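Local coordinates for uncharacterized conserved protein (Ruegeria pomeroyi DSS-3, PDB 3IUS) that is of unknown function but, as a member of the NAD-dependent epimerase/dehydratase family, probably binds a dinucleotide cofactor on a Rossmann-type domain, at residues A[18-23]-A[190-195]; A[95-100]-A[197-202]; A[216-221]-A[275-280]; A[258-261]-A[267-270]. All coordinates share one frame; numbering follows the deposited sequence. Where two conformers were deposited one is given.

Overall arrangement
Three of the four contacts gather round helix 185-197, and the fourth joins them through Tyr270. Helix 185-197 packs against helix 15-24 in interaction 1, whose Leu20 lies near Gly12, Gly14 and Ala17, which fit a GxGxxA pattern consistent with dinucleotide binding. The same helix meets interaction 2, centred about 13 Å away, through a hydrogen bond between Ser195 OG and Trp97 NE1 (2.9 Å). It also reaches interaction 4, with centres about 14 Å apart, by a hydrogen bond from Gln190 NE2 to Arg267 O (3.0 Å). From there Tyr270 CE1 touches Ala279 CB at 3.7 Å, leading into interaction 3. Interactions 2 and 3 lie on opposite sides of the chain's centre, about 33 Å between centres.

Interaction 1: A[18-23]-A[190-195]; sequences RVLSRA and QVLAAS. With EDO (1,2-ethanediol), chain E.
Leu20 and Ala193 bring the two helices closest, their CA atoms 7.6 Å apart, so the backbones stand well clear of each other and side chains must bridge the distance. Leu20 does most of the bridging. With CG anti to its own backbone N (chi1 176°), its two methyls are carried across to helix 185-197. CD2 lies 4.0 Å from CD1 of Leu192, and the same methyl also approaches Leu192 CB at 4.1 Å, the two leucines crossing at a slant. The other branch of Leu20, CD1, is the nearer one to Ala193, 4.5 Å from its backbone N. Beyond this pair, Leu20 also rests on Met196 and Leu192 on Phe149, so the contact merges into the packing between helix 15-24, helix 185-197 and the strand 146-155 of the Rossmann-type sheet.

Farther round helix 15-24, a 1,2-ethanediol, probably from the crystallisation liquor, gives its O1 to Val19 O at 2.7 Å. In the Arg22 conformer described here, NH1 donates to the diol O2 at 3.0 Å, a bent bond of 131°, while Arg18 CB lies over one guanidinium face, toward its rim. Across the helices the contact is essentially apolar, held by van der Waals packing and burial of leucine methyls; polar groups of helix 15-24 bond elsewhere, Arg22 and the Val19 carbonyl to the diol and Ser21 to Ser47 O.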
# COMPACT_ATOMS: atom_id res chain seq x y z
N ARG A 18 -10.64 2.16 0.56
CA ARG A 18 -11.81 2.93 0.12
C ARG A 18 -11.95 2.97 -1.40
O ARG A 18 -13.06 2.96 -1.92
CB ARG A 18 -11.79 4.34 0.70
CG ARG A 18 -12.10 4.35 2.19
CD ARG A 18 -11.79 5.68 2.83
NE ARG A 18 -11.64 5.52 4.28
CZ ARG A 18 -11.44 6.51 5.13
NH1 ARG A 18 -11.37 7.76 4.69
NH2 ARG A 18 -11.32 6.25 6.43
N VAL A 19 -10.83 3.03 -2.12
CA VAL A 19 -10.90 2.99 -3.57
C VAL A 19 -11.41 1.63 -4.03
O VAL A 19 -12.20 1.55 -4.96
CB VAL A 19 -9.55 3.31 -4.25
CG1 VAL A 19 -8.98 4.62 -3.71
CG2 VAL A 19 -8.57 2.18 -4.06
N LEU A 20 -10.97 0.57 -3.35
CA LEU A 20 -11.46 -0.77 -3.66
C LEU A 20 -12.95 -0.88 -3.37
O LEU A 20 -13.71 -1.36 -4.21
CB LEU A 20 -10.70 -1.81 -2.84
CG LEU A 20 -11.21 -3.25 -3.01
CD1 LEU A 20 -11.12 -3.68 -4.47
CD2 LEU A 20 -10.44 -4.19 -2.11
N SER A 21 -13.37 -0.43 -2.19
CA SER A 21 -14.79 -0.52 -1.82
C SER A 21 -15.71 0.26 -2.77
O SER A 21 -16.81 -0.20 -3.10
CB SER A 21 -15.02 -0.16 -0.34
OG SER A 21 -14.73 1.20 -0.06
N ARG A 22 -15.27 1.43 -3.24
CA ARG A 22 -16.07 2.21 -4.17
C ARG A 22 -16.26 1.47 -5.49
O ARG A 22 -17.23 1.71 -6.22
CB ARG A 22 -15.45 3.59 -4.40
CG ARG A 22 -15.39 4.46 -3.16
CD ARG A 22 -14.69 5.79 -3.43
NE ARG A 22 -14.56 6.59 -2.22
CZ ARG A 22 -13.40 6.92 -1.65
NH1 ARG A 22 -12.25 6.53 -2.20
NH2 ARG A 22 -13.39 7.65 -0.55
N ALA A 23 -15.33 0.56 -5.80
CA ALA A 23 -15.38 -0.23 -7.02
C ALA A 23 -16.19 -1.51 -6.81
O ALA A 23 -16.90 -1.96 -7.71
CB ALA A 23 -13.97 -0.56 -7.51
N GLN A 190 -6.88 -2.57 -8.68
CA GLN A 190 -6.87 -3.57 -9.74
C GLN A 190 -6.29 -4.89 -9.26
O GLN A 190 -6.86 -5.96 -9.49
CB GLN A 190 -6.04 -3.08 -10.93
CG GLN A 190 -6.80 -2.21 -11.92
CD GLN A 190 -6.19 -2.28 -13.31
OE1 GLN A 190 -6.79 -2.83 -14.23
NE2 GLN A 190 -4.99 -1.75 -13.46
N VAL A 191 -5.13 -4.80 -8.62
CA VAL A 191 -4.44 -5.99 -8.12
C VAL A 191 -5.28 -6.75 -7.10
O VAL A 191 -5.46 -7.98 -7.20
CB VAL A 191 -3.06 -5.62 -7.52
CG1 VAL A 191 -2.47 -6.80 -6.76
CG2 VAL A 191 -2.12 -5.14 -8.62
N LEU A 192 -5.81 -6.03 -6.12
CA LEU A 192 -6.64 -6.63 -5.09
C LEU A 192 -7.84 -7.34 -5.70
O LEU A 192 -8.13 -8.50 -5.39
CB LEU A 192 -7.09 -5.57 -4.08
CG LEU A 192 -5.96 -5.03 -3.20
CD1 LEU A 192 -6.45 -3.92 -2.25
CD2 LEU A 192 -5.32 -6.18 -2.42
N ALA A 193 -8.52 -6.64 -6.61
CA ALA A 193 -9.66 -7.23 -7.30
C ALA A 193 -9.23 -8.48 -8.08
O ALA A 193 -9.89 -9.52 -8.00
CB ALA A 193 -10.32 -6.20 -8.22
N ALA A 194 -8.12 -8.38 -8.80
CA ALA A 194 -7.63 -9.52 -9.59
C ALA A 194 -7.32 -10.73 -8.71
O ALA A 194 -7.65 -11.87 -9.05
CB ALA A 194 -6.40 -9.12 -10.40
N SER A 195 -6.68 -10.48 -7.57
CA SER A 195 -6.32 -11.55 -6.65
C SER A 195 -7.58 -12.18 -6.06
O SER A 195 -7.68 -13.41 -5.95
CB SER A 195 -5.40 -11.03 -5.53
OG SER A 195 -5.06 -12.07 -4.63
C1 EDO E . -12.18 4.64 -7.00
O1 EDO E . -12.78 3.28 -6.96
C2 EDO E . -12.71 5.61 -5.98
O2 EDO E . -12.09 6.58 -5.17

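Interaction 2: A[95-100]-A[197-202]; sequences FRWVGY and ARPDPG
Arg96 and Pro199 form the cation-bearing half of this contact, in which the start of strand 97-103, a parallel strand between 66-69 and 146-155 in the Rossmann-type sheet, meets the loop leading from helix 185-197 to strand 204-207. In the Arg96 conformer described, an extended side chain with CG anti to the backbone N (chi1 168°) lays the guanidinium against the proline ring, the side chains crossing at a slant. Pro199 CG sits 3.6 Å above one face, displaced toward the rim, and Pro199 CD is 3.5 Å from Arg96 NH2. Ala197 O lies at the group's edge, near its plane, but at 3.8 Å from NH2 this is proximity only.

The apolar half is thinner: Pro199 CB comes to the rim of the indole, 4.4 Å from Trp97 CD1. Trp97 also stacks with His147, on which Pro199 rests, and Trp97 NE1 is hydrogen-bonded to Ser195 OG.

A serine in place of Pro199, lacking the ring CG and CD, would probably leave that guanidinium face without its hydrocarbon cover. Van der Waals packing thus joins the segments, the loop bringing no acidic group to the guanidinium; Asp200 N, hydrogen-bonded to His147 NE2, adds a polar hold.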
# COMPACT_ATOMS: atom_id res chain seq x y z
N PHE A 95 -13.28 -18.49 4.84
CA PHE A 95 -12.84 -17.42 3.97
C PHE A 95 -12.45 -17.96 2.60
O PHE A 95 -11.93 -19.07 2.48
CB PHE A 95 -11.66 -16.67 4.58
CG PHE A 95 -11.92 -16.15 5.97
CD1 PHE A 95 -12.86 -15.16 6.19
CD2 PHE A 95 -11.21 -16.66 7.05
CE1 PHE A 95 -13.10 -14.69 7.47
CE2 PHE A 95 -11.45 -16.19 8.33
CZ PHE A 95 -12.39 -15.20 8.54
N ARG A 96 -12.70 -17.17 1.57
CA ARG A 96 -12.24 -17.51 0.23
C ARG A 96 -10.92 -16.81 -0.06
O ARG A 96 -10.15 -17.24 -0.91
CB ARG A 96 -13.28 -17.11 -0.82
CG ARG A 96 -12.77 -17.16 -2.25
CD ARG A 96 -13.85 -16.83 -3.25
NE ARG A 96 -13.33 -16.75 -4.61
CZ ARG A 96 -12.99 -17.80 -5.34
NH1 ARG A 96 -13.10 -19.02 -4.84
NH2 ARG A 96 -12.52 -17.64 -6.58
N TRP A 97 -10.66 -15.73 0.67
CA TRP A 97 -9.52 -14.90 0.35
C TRP A 97 -9.20 -13.98 1.51
O TRP A 97 -10.11 -13.41 2.12
CB TRP A 97 -9.85 -14.09 -0.90
CG TRP A 97 -8.79 -13.16 -1.39
CD1 TRP A 97 -7.85 -13.42 -2.35
CD2 TRP A 97 -8.59 -11.80 -1.00
NE1 TRP A 97 -7.07 -12.31 -2.57
CE2 TRP A 97 -7.50 -11.30 -1.74
CE3 TRP A 97 -9.22 -10.96 -0.08
CZ2 TRP A 97 -7.03 -9.99 -1.60
CZ3 TRP A 97 -8.75 -9.66 0.06
CH2 TRP A 97 -7.67 -9.19 -0.70
N VAL A 98 -7.92 -13.88 1.84
CA VAL A 98 -7.45 -12.92 2.83
C VAL A 98 -6.28 -12.15 2.24
O VAL A 98 -5.34 -12.74 1.70
CB VAL A 98 -7.00 -13.62 4.13
CG1 VAL A 98 -6.32 -12.62 5.06
CG2 VAL A 98 -8.18 -14.32 4.81
N GLY A 99 -6.32 -10.83 2.33
CA GLY A 99 -5.22 -10.03 1.82
C GLY A 99 -4.57 -9.21 2.92
O GLY A 99 -5.25 -8.45 3.60
N TYR A 100 -3.27 -9.39 3.10
CA TYR A 100 -2.51 -8.54 4.01
C TYR A 100 -1.73 -7.52 3.21
O TYR A 100 -0.92 -7.88 2.35
CB TYR A 100 -1.56 -9.35 4.89
CG TYR A 100 -0.70 -8.47 5.77
CD1 TYR A 100 -1.25 -7.76 6.82
CD2 TYR A 100 0.66 -8.33 5.52
CE1 TYR A 100 -0.48 -6.93 7.62
CE2 TYR A 100 1.44 -7.51 6.32
CZ TYR A 100 0.87 -6.81 7.36
OH TYR A 100 1.63 -5.99 8.15
N ALA A 197 -10.24 -12.50 -7.55
CA ALA A 197 -10.80 -13.32 -8.63
C ALA A 197 -10.02 -14.62 -8.86
O ALA A 197 -10.61 -15.64 -9.23
CB ALA A 197 -10.89 -12.51 -9.92
N ARG A 198 -8.71 -14.56 -8.67
CA ARG A 198 -7.85 -15.74 -8.83
C ARG A 198 -7.05 -16.02 -7.55
O ARG A 198 -5.84 -15.79 -7.52
CB ARG A 198 -6.86 -15.55 -9.99
CG ARG A 198 -7.48 -15.29 -11.36
CD ARG A 198 -6.36 -15.17 -12.41
NE ARG A 198 -6.83 -14.61 -13.68
CZ ARG A 198 -6.03 -14.29 -14.69
NH1 ARG A 198 -4.71 -14.47 -14.60
NH2 ARG A 198 -6.54 -13.78 -15.81
N PRO A 199 -7.71 -16.53 -6.50
CA PRO A 199 -7.01 -16.82 -5.24
C PRO A 199 -5.90 -17.86 -5.38
O PRO A 199 -6.04 -18.86 -6.09
CB PRO A 199 -8.12 -17.34 -4.33
CG PRO A 199 -9.38 -16.78 -4.91
CD PRO A 199 -9.16 -16.75 -6.39
N ASP A 200 -4.79 -17.62 -4.68
CA ASP A 200 -3.62 -18.49 -4.72
C ASP A 200 -2.97 -18.49 -3.34
O ASP A 200 -1.96 -17.83 -3.11
CB ASP A 200 -2.65 -17.98 -5.80
CG ASP A 200 -1.48 -18.93 -6.03
OD1 ASP A 200 -1.56 -20.11 -5.64
OD2 ASP A 200 -0.48 -18.49 -6.63
N PRO A 201 -3.57 -19.23 -2.40
CA PRO A 201 -3.17 -19.21 -0.99
C PRO A 201 -1.66 -19.28 -0.79
O PRO A 201 -1.01 -20.20 -1.29
CB PRO A 201 -3.85 -20.46 -0.42
CG PRO A 201 -5.09 -20.56 -1.22
CD PRO A 201 -4.70 -20.15 -2.62
N GLY A 202 -1.12 -18.30 -0.07
CA GLY A 202 0.30 -18.25 0.23
C GLY A 202 1.11 -17.32 -0.67
O GLY A 202 2.28 -17.04 -0.38

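Interaction 3: A[216-221]-A[275-280]; sequences QDVIAY and VGLEAL
The ring of Tyr221 meets helix 273-282 by its rim: Leu277 CD2 and Glu278 CG both lie at the ring edge, close to its plane. The carboxylate of Glu278 stands almost upright to that ring, the two planes 88° apart. This is helix-helix packing in the C-terminal part, which in related extended short-chain dehydrogenases usually forms the substrate-binding region and may do so here. The axes of segments 216-221 and 275-280 approach to 11.0 Å and run roughly parallel, with a crossing angle of -34°.

At this separation the side chains of Tyr221, Leu277, Glu278 and Val218 carry the contact. Tyr221, its CG anti to the backbone N (chi1 -165°), reaches across and slides past Leu277 in the opposite direction, CD2 to CD2 at 4.0 Å. Replacing Tyr221 by an alanine would probably open a gap beside Leu277 and strip the aliphatic stem of Glu278 of its aromatic neighbour. Tyr221 OH stands 3.5 Å from Glu278 OE2, a proximity and not a hydrogen bond. Val218 crosses Leu277 at about a right angle, and Leu277 CD2 settles 3.9 Å from Val218 CG1 and 3.7 Å from Val218 O.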
# COMPACT_ATOMS: atom_id res chain seq x y z
N GLN A 216 13.43 13.18 -6.39
CA GLN A 216 13.59 14.57 -6.85
C GLN A 216 13.01 14.78 -8.25
O GLN A 216 12.70 15.90 -8.63
CB GLN A 216 15.06 15.00 -6.80
CG GLN A 216 16.01 14.26 -7.74
CD GLN A 216 16.62 13.02 -7.11
OE1 GLN A 216 16.02 12.41 -6.23
NE2 GLN A 216 17.82 12.65 -7.54
N ASP A 217 12.87 13.69 -9.00
CA ASP A 217 12.34 13.77 -10.36
C ASP A 217 10.82 13.91 -10.34
O ASP A 217 10.24 14.52 -11.23
CB ASP A 217 12.73 12.53 -11.17
CG ASP A 217 14.19 12.55 -11.61
OD1 ASP A 217 14.92 13.50 -11.26
OD2 ASP A 217 14.59 11.60 -12.31
N VAL A 218 10.18 13.32 -9.34
CA VAL A 218 8.74 13.43 -9.24
C VAL A 218 8.36 14.87 -8.94
O VAL A 218 7.52 15.48 -9.62
CB VAL A 218 8.18 12.50 -8.18
CG1 VAL A 218 6.66 12.63 -8.10
CG2 VAL A 218 8.56 11.07 -8.50
N ILE A 219 8.99 15.41 -7.91
CA ILE A 219 8.84 16.81 -7.53
C ILE A 219 9.10 17.73 -8.72
O ILE A 219 8.33 18.65 -9.00
CB ILE A 219 9.80 17.15 -6.38
CG1 ILE A 219 9.36 16.45 -5.09
CG2 ILE A 219 9.92 18.67 -6.19
CD1 ILE A 219 10.34 16.61 -3.95
N ALA A 220 10.20 17.48 -9.43
CA ALA A 220 10.53 18.28 -10.60
C ALA A 220 9.43 18.23 -11.66
O ALA A 220 9.06 19.24 -12.24
CB ALA A 220 11.86 17.84 -11.19
N TYR A 221 8.90 17.03 -11.92
CA TYR A 221 7.91 16.88 -12.98
C TYR A 221 6.59 17.56 -12.63
O TYR A 221 5.92 18.12 -13.50
CB TYR A 221 7.68 15.40 -13.33
CG TYR A 221 6.95 15.22 -14.64
CD1 TYR A 221 7.46 15.77 -15.82
CD2 TYR A 221 5.76 14.52 -14.70
CE1 TYR A 221 6.79 15.61 -17.02
CE2 TYR A 221 5.09 14.36 -15.90
CZ TYR A 221 5.61 14.90 -17.05
OH TYR A 221 4.95 14.75 -18.25
N VAL A 275 2.88 9.47 -16.42
CA VAL A 275 1.50 9.34 -16.88
C VAL A 275 0.53 9.47 -15.71
O VAL A 275 -0.57 10.02 -15.86
CB VAL A 275 1.25 8.03 -17.66
CG1 VAL A 275 1.86 8.12 -19.05
CG2 VAL A 275 1.82 6.86 -16.91
N GLY A 276 0.94 8.98 -14.54
CA GLY A 276 0.15 9.13 -13.34
C GLY A 276 -0.02 10.59 -12.95
O GLY A 276 -1.12 11.05 -12.64
N LEU A 277 1.08 11.34 -12.98
CA LEU A 277 1.04 12.75 -12.62
C LEU A 277 0.24 13.62 -13.59
O LEU A 277 -0.45 14.55 -13.18
CB LEU A 277 2.46 13.32 -12.46
CG LEU A 277 2.98 13.47 -11.03
CD1 LEU A 277 2.83 12.18 -10.29
CD2 LEU A 277 4.43 13.95 -10.98
N GLU A 278 0.35 13.32 -14.88
CA GLU A 278 -0.39 14.07 -15.88
C GLU A 278 -1.90 13.89 -15.68
O GLU A 278 -2.66 14.85 -15.78
CB GLU A 278 0.03 13.66 -17.29
CG GLU A 278 1.51 13.85 -17.54
CD GLU A 278 1.94 13.45 -18.94
OE1 GLU A 278 1.70 14.24 -19.88
OE2 GLU A 278 2.53 12.36 -19.10
N ALA A 279 -2.31 12.66 -15.38
CA ALA A 279 -3.71 12.37 -15.10
C ALA A 279 -4.20 13.00 -13.80
O ALA A 279 -5.32 13.51 -13.73
CB ALA A 279 -3.94 10.86 -15.06
N LEU A 280 -3.36 12.95 -12.76
CA LEU A 280 -3.70 13.53 -11.47
C LEU A 280 -3.93 15.03 -11.56
O LEU A 280 -4.87 15.57 -10.97
CB LEU A 280 -2.61 13.24 -10.43
CG LEU A 280 -2.91 12.10 -9.46
CD1 LEU A 280 -3.13 10.81 -10.21
CD2 LEU A 280 -1.80 11.95 -8.43

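Interaction 4: A[258-261]-A[267-270]; sequences DRIK and RLKY
A short helix and the loop that doubles back beside it, joining helix 258-262 to helix 273-282, are clasped here by Ile260, Lys261 and Leu268. The turn between them brings the CA atoms of Lys261 and Arg267 to 6.3 Å, and Ile260 shares a backbone hydrogen bond with Val266 at the same place. Leu268 then reaches toward the helix with both methyls, each finding a different neighbour. CD2 lies 4.4 Å from Ile260 CD1, the far end of a branch whose CG1 is wedged between the backbone N and the carbonyl carbon (chi1 57°). CD1 lies 4.5 Å from Lys261 CE, so the lysine contributes the hydrocarbon part of its chain rather than its charge.

That charge is settled elsewhere. The extended chain of Lys261 carries NZ to a salt bridge with Asp210 and a hydrogen bond with Asn257, and Leu268 touches both of these residues. The rest of the loop is pinned to helix 185-197, where the carboxylate of Asp187 accepts the backbone N-H groups of Lys269 and Tyr270. Ile260 rests in turn on Val191 and Tyr205.

The contact itself is apolar and light, made of methyl and methylene contacts at the long end of van der Waals range. The polar bonds around it are likely to fix the loop more firmly than these apolar contacts, to which Leu268 adds its two methyls.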
# COMPACT_ATOMS: atom_id res chain seq x y z
N ASP A 258 6.47 -8.40 -11.96
CA ASP A 258 6.09 -9.38 -12.99
C ASP A 258 4.93 -10.27 -12.56
O ASP A 258 4.05 -10.58 -13.37
CB ASP A 258 7.30 -10.26 -13.36
CG ASP A 258 8.52 -9.44 -13.76
OD1 ASP A 258 8.37 -8.51 -14.57
OD2 ASP A 258 9.63 -9.74 -13.27
N ARG A 259 4.93 -10.67 -11.30
CA ARG A 259 3.94 -11.60 -10.77
C ARG A 259 2.50 -11.11 -10.95
O ARG A 259 1.62 -11.86 -11.36
CB ARG A 259 4.24 -11.90 -9.30
CG ARG A 259 3.88 -13.31 -8.88
CD ARG A 259 4.81 -13.81 -7.79
NE ARG A 259 6.22 -13.59 -8.13
CZ ARG A 259 7.22 -14.34 -7.71
NH1 ARG A 259 8.47 -14.05 -8.07
NH2 ARG A 259 6.99 -15.40 -6.93
N ILE A 260 2.26 -9.83 -10.63
CA ILE A 260 0.90 -9.32 -10.74
C ILE A 260 0.45 -9.29 -12.20
O ILE A 260 -0.74 -9.42 -12.50
CB ILE A 260 0.74 -7.91 -10.12
CG1 ILE A 260 1.72 -6.93 -10.77
CG2 ILE A 260 0.91 -7.97 -8.59
CD1 ILE A 260 1.57 -5.48 -10.30
N LYS A 261 1.40 -9.13 -13.11
CA LYS A 261 1.09 -9.08 -14.54
C LYS A 261 0.84 -10.49 -15.07
O LYS A 261 -0.20 -10.76 -15.66
CB LYS A 261 2.22 -8.41 -15.31
CG LYS A 261 2.42 -6.93 -14.99
CD LYS A 261 3.70 -6.43 -15.65
CE LYS A 261 4.00 -4.96 -15.34
NZ LYS A 261 5.39 -4.65 -15.75
N ARG A 267 -2.97 -5.21 -15.85
CA ARG A 267 -2.29 -4.30 -16.74
C ARG A 267 -2.38 -2.90 -16.14
O ARG A 267 -3.46 -2.32 -16.02
CB ARG A 267 -2.90 -4.34 -18.15
CG ARG A 267 -2.15 -3.50 -19.15
CD ARG A 267 -2.42 -3.91 -20.60
NE ARG A 267 -1.43 -3.30 -21.48
CZ ARG A 267 -1.40 -2.00 -21.78
NH1 ARG A 267 -0.46 -1.52 -22.58
NH2 ARG A 267 -2.32 -1.19 -21.28
N LEU A 268 -1.23 -2.36 -15.74
CA LEU A 268 -1.17 -1.09 -15.05
C LEU A 268 -1.82 0.06 -15.82
O LEU A 268 -1.55 0.26 -17.01
CB LEU A 268 0.28 -0.72 -14.73
CG LEU A 268 1.09 -1.67 -13.85
CD1 LEU A 268 2.50 -1.08 -13.63
CD2 LEU A 268 0.38 -1.93 -12.52
N LYS A 269 -2.69 0.80 -15.14
CA LYS A 269 -3.30 2.00 -15.69
C LYS A 269 -2.26 3.11 -15.74
O LYS A 269 -2.27 3.95 -16.64
CB LYS A 269 -4.46 2.47 -14.82
CG LYS A 269 -5.68 1.57 -14.81
CD LYS A 269 -6.69 2.05 -13.76
CE LYS A 269 -8.08 1.50 -14.01
NZ LYS A 269 -8.18 0.03 -13.79
N TYR A 270 -1.37 3.11 -14.76
CA TYR A 270 -0.35 4.14 -14.66
C TYR A 270 1.02 3.49 -14.46
O TYR A 270 1.51 3.38 -13.34
CB TYR A 270 -0.66 5.12 -13.53
CG TYR A 270 -2.05 5.70 -13.58
CD1 TYR A 270 -2.38 6.69 -14.50
CD2 TYR A 270 -3.04 5.27 -12.70
CE1 TYR A 270 -3.66 7.22 -14.56
CE2 TYR A 270 -4.32 5.80 -12.75
CZ TYR A 270 -4.63 6.77 -13.67
OH TYR A 270 -5.90 7.30 -13.72